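Local structure of polyketide synthase PksR (Bacillus subtilis, 4U3V) at residues N49-L53 against P86-K90; D33-E39 against N197-Y201; Y41-F47 against P165-F171. The protein helps build the antibiotic polyketide bacillaene, and this piece of it is the enoyl-isomerase domain, a double hotdog related to polyketide synthase dehydratases. One frame throughout, in Å; residues are numbered along the deposited sequence.

Contact 1: N49-L53 against P86-K90; sequences NERVL and PIVIK
V52 and V88 face each other where two short antiparallel strands come closest, their CA atoms 4.4 Å apart as a non-hydrogen-bonded pair. The touching parts run at 109° to one another, so the backbones meet here and splay on both sides. One direct backbone bond lies on each side of this pair: I89 N donates to R51 O at 2.9 Å, and L53 N to I87 O at 2.8 Å. Both are nearly straight. The return bonds are carried by water. Water 1 accepts from R51 N and donates to I89 O, while water 2 accepts from I87 N and donates to L53 O. The two carbonyls used directly, R51 O and I87 O, also receive CA-H contacts from V88 and V52.

The apolar contacts are few and light. V52 puts CG1 anti to its own N (chi1 171°), and this methyl reaches P86 CB at 4.1 Å, the two side chains lying alongside. L53 and I87 also run side by side, with L53 CD2 at 4.1 Å from I87 CD1.

A mixed contact adds E50: its CB rests on V88 CG1 and its carboxylate OE1 lies 3.6 Å from V88 CG2.

R51 leads its guanidinium away to Y37, where NH1 bonds the carbonyl O and the group makes a cation-pi contact with the ring. Strand 88-89 is an edge strand of a small antiparallel sheet in the N-terminal hotdog, next to 50-52. Behind it, L53 and I89 pack on F35 of strand 31-36, I87 and I89 on I95 of strand 94-102, and helix 40-43 meets L53 through Y41 and I89 through V42.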
loop_
_atom_site.group_PDB
_atom_site.type_symbol
_atom_site.label_atom_id
_atom_site.label_comp_id
_atom_site.label_asym_id
_atom_site.label_seq_id
_atom_site.Cartn_x
_atom_site.Cartn_y
_atom_site.Cartn_z
ATOM N N ASN A 49 -14.196 -13.750 7.095
ATOM C CA ASN A 49 -15.570 -13.794 6.585
ATOM C C ASN A 49 -16.270 -12.470 6.275
ATOM O O ASN A 49 -17.478 -12.449 6.035
ATOM C CB ASN A 49 -16.452 -14.650 7.505
ATOM C CG ASN A 49 -16.334 -16.133 7.208
ATOM O OD1 ASN A 49 -16.055 -16.530 6.072
ATOM N ND2 ASN A 49 -16.524 -16.962 8.234
ATOM N N GLU A 50 -15.525 -11.367 6.270
ATOM C CA GLU A 50 -16.126 -10.061 5.978
ATOM C C GLU A 50 -15.412 -9.416 4.786
ATOM O O GLU A 50 -14.225 -9.674 4.568
ATOM C CB GLU A 50 -16.031 -9.138 7.195
ATOM C CG GLU A 50 -16.288 -9.817 8.539
ATOM C CD GLU A 50 -15.766 -9.013 9.723
ATOM O OE1 GLU A 50 -14.547 -8.718 9.767
ATOM O OE2 GLU A 50 -16.567 -8.704 10.636
ATOM N N ARG A 51 -16.091 -8.497 4.101
ATOM C CA ARG A 51 -15.396 -7.616 3.137
ATOM C C ARG A 51 -14.745 -6.438 3.853
ATOM O O ARG A 51 -15.437 -5.616 4.444
ATOM C CB ARG A 51 -16.375 -7.186 2.072
ATOM C CG ARG A 51 -16.942 -8.409 1.357
ATOM C CD ARG A 51 -17.445 -8.117 -0.029
ATOM N NE ARG A 51 -18.271 -9.231 -0.518
ATOM C CZ ARG A 51 -19.072 -9.178 -1.582
ATOM N NH1 ARG A 51 -19.195 -8.057 -2.293
ATOM N NH2 ARG A 51 -19.760 -10.256 -1.948
ATOM N N VAL A 52 -13.417 -6.462 3.964
ATOM C CA VAL A 52 -12.684 -5.484 4.758
ATOM C C VAL A 52 -11.898 -4.602 3.792
ATOM O O VAL A 52 -11.227 -5.122 2.901
ATOM C CB VAL A 52 -11.676 -6.200 5.676
ATOM C CG1 VAL A 52 -10.737 -5.206 6.354
ATOM C CG2 VAL A 52 -12.398 -7.099 6.686
ATOM N N LEU A 53 -12.067 -3.279 3.863
ATOM C CA LEU A 53 -11.380 -2.428 2.879
ATOM C C LEU A 53 -9.869 -2.641 3.013
ATOM O O LEU A 53 -9.329 -2.638 4.132
ATOM C CB LEU A 53 -11.739 -0.953 3.141
ATOM C CG LEU A 53 -11.336 0.046 2.054
ATOM C CD1 LEU A 53 -12.117 -0.247 0.781
ATOM C CD2 LEU A 53 -11.664 1.445 2.559
ATOM N N PRO A 86 -9.958 -1.509 11.158
ATOM C CA PRO A 86 -10.363 -2.014 9.847
ATOM C C PRO A 86 -11.765 -1.529 9.511
ATOM O O PRO A 86 -12.588 -1.312 10.415
ATOM C CB PRO A 86 -10.363 -3.531 10.027
ATOM C CG PRO A 86 -10.441 -3.758 11.513
ATOM C CD PRO A 86 -9.823 -2.570 12.178
ATOM N N ILE A 87 -12.036 -1.353 8.226
ATOM C CA ILE A 87 -13.364 -0.982 7.789
ATOM C C ILE A 87 -14.047 -2.164 7.152
ATOM O O ILE A 87 -13.645 -2.615 6.083
ATOM C CB ILE A 87 -13.313 0.155 6.781
ATOM C CG1 ILE A 87 -12.633 1.379 7.402
ATOM C CG2 ILE A 87 -14.701 0.476 6.262
ATOM C CD1 ILE A 87 -12.542 2.534 6.428
ATOM N N VAL A 88 -15.143 -2.616 7.767
ATOM C CA VAL A 88 -15.936 -3.720 7.195
ATOM C C VAL A 88 -17.129 -3.162 6.437
ATOM O O VAL A 88 -17.839 -2.287 6.937
ATOM C CB VAL A 88 -16.522 -4.625 8.292
ATOM C CG1 VAL A 88 -17.417 -5.687 7.661
ATOM C CG2 VAL A 88 -15.432 -5.238 9.146
ATOM N N ILE A 89 -17.370 -3.665 5.241
ATOM C CA ILE A 89 -18.464 -3.187 4.444
ATOM C C ILE A 89 -19.485 -4.306 4.352
ATOM O O ILE A 89 -19.133 -5.433 3.985
ATOM C CB ILE A 89 -17.977 -2.859 3.040
ATOM C CG1 ILE A 89 -16.784 -1.876 3.159
ATOM C CG2 ILE A 89 -19.075 -2.255 2.192
ATOM C CD1 ILE A 89 -16.483 -1.144 1.885
ATOM N N LYS A 90 -20.697 -4.030 4.827
ATOM C CA LYS A 90 -21.738 -5.063 4.812
ATOM C C LYS A 90 -22.609 -4.931 3.592
ATOM O O LYS A 90 -22.610 -3.915 2.921
ATOM C CB LYS A 90 -22.595 -5.002 6.078
ATOM C CG LYS A 90 -21.807 -5.207 7.351
ATOM C CD LYS A 90 -22.657 -5.005 8.585
ATOM C CE LYS A 90 -21.873 -5.393 9.825
ATOM N NZ LYS A 90 -21.009 -6.591 9.606
HETATM O O HOH W 1 -18.797 -7.834 4.886
HETATM O O HOH W 2 -9.714 -1.468 6.451
#

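Contact 2: D33-E39 against N197-Y201; sequences DQFTYDE and NGHHY
D33 OD2 is gripped by two donors from the loop 197-201: Y201 OH at 2.6 Å and H199 ND1 at 2.7 Å. The tyrosine hydroxyl uses the anti lone pair of OD2. H199 comes in on the syn side, 21° out of the carboxylate plane but nearly in its own ring plane. D33 OD1 takes the backbone N-H of Q34, which helps fix the rotation of the carboxylate.

At the far edge of the imidazole, H199 NE2 donates to E39 OE2 at 2.7 Å. E39 reaches it with CG between its N and carbonyl carbon (chi1 69°) and the chain extended beyond. Its OE1 accepts from T36 N across the type I turn T36-E39, and water 3 bridges E39 OE2 and OD1 of the poorly ordered N197, a less certain link. Between the two carboxylates, H199 CE1 points at Q34 O, 3.2 Å away. F35 CE1 lies over one face of the imidazole near its rim; the ring planes are nearly parallel (3°) but slid apart and barely overlap.

With both ring nitrogens donating, H199 is probably an imidazolium cation paired with D33 and E39, which would join the two hotdogs by charge as well as hydrogen bonds.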
loop_
_atom_site.group_PDB
_atom_site.type_symbol
_atom_site.label_atom_id
_atom_site.label_comp_id
_atom_site.label_asym_id
_atom_site.label_seq_id
_atom_site.Cartn_x
_atom_site.Cartn_y
_atom_site.Cartn_z
ATOM N N ASP A 33 -13.544 9.674 -0.969
ATOM C CA ASP A 33 -13.860 8.572 -1.880
ATOM C C ASP A 33 -14.999 7.768 -1.207
ATOM O O ASP A 33 -15.334 7.985 -0.043
ATOM C CB ASP A 33 -12.597 7.682 -2.125
ATOM C CG ASP A 33 -12.673 6.849 -3.435
ATOM O OD1 ASP A 33 -13.749 6.772 -4.082
ATOM O OD2 ASP A 33 -11.644 6.246 -3.837
ATOM N N GLN A 34 -15.573 6.832 -1.947
ATOM C CA GLN A 34 -16.680 6.018 -1.419
ATOM C C GLN A 34 -16.488 4.615 -1.962
ATOM O O GLN A 34 -16.115 4.428 -3.117
ATOM C CB GLN A 34 -18.043 6.496 -1.933
ATOM C CG GLN A 34 -18.471 7.869 -1.502
ATOM C CD GLN A 34 -19.967 8.043 -1.688
ATOM O OE1 GLN A 34 -20.586 7.347 -2.489
ATOM N NE2 GLN A 34 -20.540 8.968 -0.947
ATOM N N PHE A 35 -16.809 3.629 -1.130
ATOM C CA PHE A 35 -16.618 2.218 -1.520
ATOM C C PHE A 35 -17.902 1.461 -1.218
ATOM O O PHE A 35 -18.452 1.566 -0.124
ATOM C CB PHE A 35 -15.466 1.587 -0.736
ATOM C CG PHE A 35 -14.144 2.166 -1.086
ATOM C CD1 PHE A 35 -13.470 1.701 -2.201
ATOM C CD2 PHE A 35 -13.658 3.284 -0.409
ATOM C CE1 PHE A 35 -12.242 2.277 -2.589
ATOM C CE2 PHE A 35 -12.442 3.860 -0.803
ATOM C CZ PHE A 35 -11.752 3.370 -1.895
ATOM N N THR A 36 -18.374 0.711 -2.200
ATOM C CA THR A 36 -19.674 0.023 -2.043
ATOM C C THR A 36 -19.480 -1.509 -1.967
ATOM O O THR A 36 -18.502 -2.064 -2.467
ATOM C CB THR A 36 -20.615 0.411 -3.194
ATOM O OG1 THR A 36 -21.947 -0.050 -2.903
ATOM C CG2 THR A 36 -20.154 -0.179 -4.498
ATOM N N TYR A 37 -20.404 -2.203 -1.310
ATOM C CA TYR A 37 -20.242 -3.630 -1.032
ATOM C C TYR A 37 -19.913 -4.389 -2.300
ATOM O O TYR A 37 -19.069 -5.289 -2.303
ATOM C CB TYR A 37 -21.539 -4.202 -0.433
ATOM C CG TYR A 37 -21.460 -5.658 -0.045
ATOM C CD1 TYR A 37 -20.793 -6.050 1.124
ATOM C CD2 TYR A 37 -22.150 -6.636 -0.770
ATOM C CE1 TYR A 37 -20.753 -7.377 1.520
ATOM C CE2 TYR A 37 -22.072 -7.977 -0.404
ATOM C CZ TYR A 37 -21.385 -8.331 0.743
ATOM O OH TYR A 37 -21.368 -9.644 1.179
ATOM N N ASP A 38 -20.629 -4.082 -3.369
ATOM C CA ASP A 38 -20.615 -4.960 -4.536
ATOM C C ASP A 38 -19.513 -4.685 -5.563
ATOM O O ASP A 38 -19.405 -5.420 -6.529
ATOM C CB ASP A 38 -21.962 -4.936 -5.257
ATOM C CG ASP A 38 -23.045 -5.695 -4.512
ATOM O OD1 ASP A 38 -22.713 -6.570 -3.685
ATOM O OD2 ASP A 38 -24.238 -5.409 -4.754
ATOM N N GLU A 39 -18.740 -3.609 -5.422
ATOM C CA GLU A 39 -17.745 -3.314 -6.458
ATOM C C GLU A 39 -16.476 -4.212 -6.337
ATOM O O GLU A 39 -16.180 -4.735 -5.253
ATOM C CB GLU A 39 -17.369 -1.832 -6.417
ATOM C CG GLU A 39 -16.589 -1.441 -5.176
ATOM C CD GLU A 39 -16.171 0.005 -5.241
ATOM O OE1 GLU A 39 -16.808 0.836 -4.558
ATOM O OE2 GLU A 39 -15.255 0.329 -6.036
ATOM N N ASN A 197 -13.101 1.063 -10.458
ATOM C CA ASN A 197 -14.000 1.840 -11.301
ATOM C C ASN A 197 -14.324 3.214 -10.729
ATOM O O ASN A 197 -15.082 3.349 -9.767
ATOM C CB ASN A 197 -15.270 1.052 -11.657
ATOM C CG ASN A 197 -15.877 0.348 -10.462
ATOM O OD1 ASN A 197 -15.658 -0.845 -10.254
ATOM N ND2 ASN A 197 -16.661 1.080 -9.677
ATOM N N GLY A 198 -13.746 4.237 -11.343
ATOM C CA GLY A 198 -13.670 5.543 -10.720
ATOM C C GLY A 198 -13.169 5.459 -9.296
ATOM O O GLY A 198 -13.915 5.758 -8.357
ATOM N N HIS A 199 -11.994 4.846 -9.135
ATOM C CA HIS A 199 -11.035 5.296 -8.149
ATOM C C HIS A 199 -9.745 5.766 -8.756
ATOM O O HIS A 199 -8.892 4.952 -9.110
ATOM C CB HIS A 199 -10.749 4.175 -7.157
ATOM C CG HIS A 199 -11.990 3.651 -6.468
ATOM N ND1 HIS A 199 -12.579 4.300 -5.436
ATOM C CD2 HIS A 199 -12.844 2.598 -6.809
ATOM C CE1 HIS A 199 -13.732 3.666 -5.117
ATOM N NE2 HIS A 199 -13.863 2.602 -5.925
ATOM N N HIS A 200 -9.589 7.084 -8.844
ATOM C CA HIS A 200 -8.466 7.687 -9.557
ATOM C C HIS A 200 -7.498 8.156 -8.513
ATOM O O HIS A 200 -7.819 9.048 -7.732
ATOM C CB HIS A 200 -8.956 8.910 -10.354
ATOM C CG HIS A 200 -9.995 8.582 -11.407
ATOM N ND1 HIS A 200 -9.669 8.065 -12.609
ATOM C CD2 HIS A 200 -11.397 8.638 -11.369
ATOM C CE1 HIS A 200 -10.798 7.820 -13.314
ATOM N NE2 HIS A 200 -11.852 8.182 -12.560
ATOM N N TYR A 201 -6.331 7.531 -8.447
ATOM C CA TYR A 201 -5.310 7.916 -7.476
ATOM C C TYR A 201 -3.969 8.100 -8.162
ATOM O O TYR A 201 -3.635 7.328 -9.073
ATOM C CB TYR A 201 -5.116 6.784 -6.444
ATOM C CG TYR A 201 -6.228 6.724 -5.423
ATOM C CD1 TYR A 201 -6.231 7.593 -4.346
ATOM C CD2 TYR A 201 -7.296 5.844 -5.577
ATOM C CE1 TYR A 201 -7.253 7.564 -3.394
ATOM C CE2 TYR A 201 -8.370 5.852 -4.673
ATOM C CZ TYR A 201 -8.305 6.669 -3.557
ATOM O OH TYR A 201 -9.344 6.714 -2.635
HETATM O O HOH W 3 -14.129 -1.512 -7.760
#

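Contact 3: Y41-F47 against P165-F171; sequences YVQGHVF and PEWGELF
G44 and G168 let the two segments touch, CA to CA 3.7 Å, since neither has a side chain to hold them apart. Into the hollow beside G44 goes the ring of F171: its edge faces G44 CA and Y41 O, while G44 O stands obliquely, 3.4 Å from F171 CD2. At the tip of the same ring, F171 CZ lies over one face of the Y41 ring, near its rim, 3.9 Å from Y41 CD1, with the planes at 56°. L170 adds a second bump: with CG anti to its N (chi1 -174°), it pushes CD2 against the backbone of Y41, 3.7 Å from CA. Y41 turns its hydroxyl away, to T57.

Beyond the glycines the segments run as antiparallel strands, 45-47 from the N-terminal hotdog and 166-167 from the C-terminal one, so this small sheet spans the two halves of the double hotdog. V46 and E166 form its hydrogen-bonded pair: V46 N donates to E166 O and E166 N to V46 O, each 3.0 Å. G168 N donates to G44 O at 2.7 Å, reaching that oxygen from well off the C=O direction. Water 4 donates hydrogen bonds to Q43 O and E166 O.

On the face of this sheet carrying H45 and W167, the two side chains run alongside, their rings oblique to each other. H45 CD2 sits over the six-membered ring of W167, toward its rim, 3.6 Å from both CZ3 and CH2. P165 fills the space alongside, its CB meeting H45 while its CD touches the edge of F47. H45 ND1 bonds V52 O, and W167 rests against N209 and L213 of helix 205-219. On the opposite face V46 CG1 packs against the bent side chain of E166.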
loop_
_atom_site.group_PDB
_atom_site.type_symbol
_atom_site.label_atom_id
_atom_site.label_comp_id
_atom_site.label_asym_id
_atom_site.label_seq_id
_atom_site.Cartn_x
_atom_site.Cartn_y
_atom_site.Cartn_z
ATOM N N TYR A 41 -13.262 -3.822 -6.176
ATOM C CA TYR A 41 -12.268 -3.446 -5.151
ATOM C C TYR A 41 -12.632 -3.986 -3.751
ATOM O O TYR A 41 -11.750 -4.300 -2.946
ATOM C CB TYR A 41 -12.152 -1.924 -5.113
ATOM C CG TYR A 41 -10.973 -1.404 -4.305
ATOM C CD1 TYR A 41 -9.739 -1.213 -4.906
ATOM C CD2 TYR A 41 -11.111 -1.083 -2.954
ATOM C CE1 TYR A 41 -8.674 -0.684 -4.188
ATOM C CE2 TYR A 41 -10.069 -0.518 -2.240
ATOM C CZ TYR A 41 -8.840 -0.354 -2.857
ATOM O OH TYR A 41 -7.795 0.257 -2.168
ATOM N N VAL A 42 -13.939 -4.080 -3.450
ATOM C CA VAL A 42 -14.401 -4.478 -2.125
ATOM C C VAL A 42 -14.637 -5.989 -2.093
ATOM O O VAL A 42 -14.234 -6.645 -1.122
ATOM C CB VAL A 42 -15.700 -3.729 -1.727
ATOM C CG1 VAL A 42 -16.216 -4.182 -0.362
ATOM C CG2 VAL A 42 -15.412 -2.236 -1.675
ATOM N N GLN A 43 -15.262 -6.499 -3.159
ATOM C CA GLN A 43 -15.490 -7.960 -3.313
ATOM C C GLN A 43 -14.152 -8.689 -3.276
ATOM O O GLN A 43 -14.063 -9.834 -2.825
ATOM C CB GLN A 43 -16.101 -8.281 -4.676
ATOM C CG GLN A 43 -17.537 -7.861 -4.878
ATOM C CD GLN A 43 -18.024 -8.201 -6.273
ATOM O OE1 GLN A 43 -17.317 -7.984 -7.263
ATOM N NE2 GLN A 43 -19.230 -8.756 -6.360
ATOM N N GLY A 44 -13.115 -8.014 -3.758
ATOM C CA GLY A 44 -11.785 -8.626 -3.882
ATOM C C GLY A 44 -10.879 -8.796 -2.673
ATOM O O GLY A 44 -9.747 -9.300 -2.798
ATOM N N HIS A 45 -11.338 -8.383 -1.506
ATOM C CA HIS A 45 -10.630 -8.669 -0.268
ATOM C C HIS A 45 -11.508 -9.090 0.873
ATOM O O HIS A 45 -12.182 -8.273 1.485
ATOM C CB HIS A 45 -9.781 -7.461 0.127
ATOM C CG HIS A 45 -8.984 -7.663 1.381
ATOM N ND1 HIS A 45 -9.294 -7.047 2.543
ATOM C CD2 HIS A 45 -7.875 -8.481 1.650
ATOM C CE1 HIS A 45 -8.409 -7.411 3.498
ATOM N NE2 HIS A 45 -7.531 -8.280 2.946
ATOM N N VAL A 46 -11.409 -10.365 1.246
ATOM C CA VAL A 46 -12.250 -10.949 2.285
ATOM C C VAL A 46 -11.370 -11.447 3.417
ATOM O O VAL A 46 -10.319 -12.040 3.187
ATOM C CB VAL A 46 -13.098 -12.105 1.720
ATOM C CG1 VAL A 46 -13.677 -12.956 2.843
ATOM C CG2 VAL A 46 -14.200 -11.564 0.815
ATOM N N PHE A 47 -11.756 -11.126 4.642
ATOM C CA PHE A 47 -10.954 -11.471 5.800
ATOM C C PHE A 47 -11.815 -11.779 7.024
ATOM O O PHE A 47 -12.725 -11.023 7.384
ATOM C CB PHE A 47 -9.936 -10.375 6.123
ATOM C CG PHE A 47 -8.994 -10.739 7.239
ATOM C CD1 PHE A 47 -7.927 -11.601 7.008
ATOM C CD2 PHE A 47 -9.190 -10.248 8.521
ATOM C CE1 PHE A 47 -7.059 -11.945 8.030
ATOM C CE2 PHE A 47 -8.325 -10.586 9.550
ATOM C CZ PHE A 47 -7.259 -11.441 9.306
ATOM N N PRO A 165 -6.343 -13.950 3.889
ATOM C CA PRO A 165 -7.144 -13.120 2.980
ATOM C C PRO A 165 -7.525 -13.857 1.698
ATOM O O PRO A 165 -6.679 -14.523 1.094
ATOM C CB PRO A 165 -6.214 -11.949 2.650
ATOM C CG PRO A 165 -5.269 -11.861 3.808
ATOM C CD PRO A 165 -5.196 -13.213 4.460
ATOM N N GLU A 166 -8.794 -13.759 1.305
ATOM C CA GLU A 166 -9.212 -14.183 -0.026
ATOM C C GLU A 166 -9.188 -13.023 -1.011
ATOM O O GLU A 166 -9.849 -12.005 -0.793
ATOM C CB GLU A 166 -10.615 -14.771 0.004
ATOM C CG GLU A 166 -10.700 -16.162 0.601
ATOM C CD GLU A 166 -11.986 -16.355 1.375
ATOM O OE1 GLU A 166 -13.060 -16.422 0.735
ATOM O OE2 GLU A 166 -11.926 -16.380 2.624
ATOM N N TRP A 167 -8.509 -13.230 -2.139
ATOM C CA TRP A 167 -8.229 -12.157 -3.099
ATOM C C TRP A 167 -9.023 -12.268 -4.356
ATOM O O TRP A 167 -9.024 -13.313 -4.997
ATOM C CB TRP A 167 -6.741 -12.147 -3.439
ATOM C CG TRP A 167 -5.882 -11.824 -2.255
ATOM C CD1 TRP A 167 -5.121 -12.697 -1.478
ATOM C CD2 TRP A 167 -5.696 -10.509 -1.655
ATOM N NE1 TRP A 167 -4.497 -12.028 -0.454
ATOM C CE2 TRP A 167 -4.758 -10.691 -0.549
ATOM C CE3 TRP A 167 -6.133 -9.229 -1.971
ATOM C CZ2 TRP A 167 -4.319 -9.629 0.211
ATOM C CZ3 TRP A 167 -5.670 -8.171 -1.201
ATOM C CH2 TRP A 167 -4.793 -8.360 -0.147
ATOM N N GLY A 168 -9.609 -11.164 -4.785
ATOM C CA GLY A 168 -10.176 -11.066 -6.124
ATOM C C GLY A 168 -9.162 -10.755 -7.212
ATOM O O GLY A 168 -8.037 -10.342 -6.933
ATOM N N GLU A 169 -9.547 -10.933 -8.471
ATOM C CA GLU A 169 -8.567 -10.849 -9.566
ATOM C C GLU A 169 -7.927 -9.479 -9.812
ATOM O O GLU A 169 -6.803 -9.397 -10.310
ATOM C CB GLU A 169 -9.164 -11.339 -10.891
ATOM C CG GLU A 169 -9.711 -12.758 -10.838
ATOM C CD GLU A 169 -8.623 -13.805 -10.651
ATOM O OE1 GLU A 169 -7.692 -13.832 -11.487
ATOM O OE2 GLU A 169 -8.679 -14.568 -9.652
ATOM N N LEU A 170 -8.670 -8.409 -9.533
ATOM C CA LEU A 170 -8.136 -7.047 -9.511
ATOM C C LEU A 170 -6.751 -6.931 -8.832
ATOM O O LEU A 170 -5.911 -6.136 -9.269
ATOM C CB LEU A 170 -9.122 -6.161 -8.722
ATOM C CG LEU A 170 -8.800 -4.669 -8.708
ATOM C CD1 LEU A 170 -8.672 -4.162 -10.144
ATOM C CD2 LEU A 170 -9.798 -3.827 -7.910
ATOM N N PHE A 171 -6.638 -7.557 -7.664
ATOM C CA PHE A 171 -5.420 -7.438 -6.806
ATOM C C PHE A 171 -4.272 -8.357 -7.256
ATOM O O PHE A 171 -3.138 -8.252 -6.751
ATOM C CB PHE A 171 -5.769 -7.702 -5.332
ATOM C CG PHE A 171 -6.684 -6.660 -4.730
ATOM C CD1 PHE A 171 -6.220 -5.375 -4.478
ATOM C CD2 PHE A 171 -8.020 -6.953 -4.456
ATOM C CE1 PHE A 171 -7.060 -4.383 -3.979
ATOM C CE2 PHE A 171 -8.859 -5.976 -3.932
ATOM C CZ PHE A 171 -8.388 -4.682 -3.715
HETATM O O HOH W 4 -12.467 -12.039 -2.532
#

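The contacts nest along the chain: 49-53 with 86-90 lies inside the loop closed by 41-47 with 165-171, and that lies inside the one closed by 33-39 with 197-201. Their centres form a tight triangle, about 11 Å between contacts 1 and 3, 13 Å between 2 and 3, and 14 Å between 1 and 2. Contacts 1 and 3 share one small antiparallel sheet in the order 88-89, 50-52, 45-47, 166-167. F35 of contact 2 meets both L53 and Y41, which ties the three together. Contact 1 stays within the N-terminal hotdog, while contacts 2 and 3 join it to the C-terminal one at separate places.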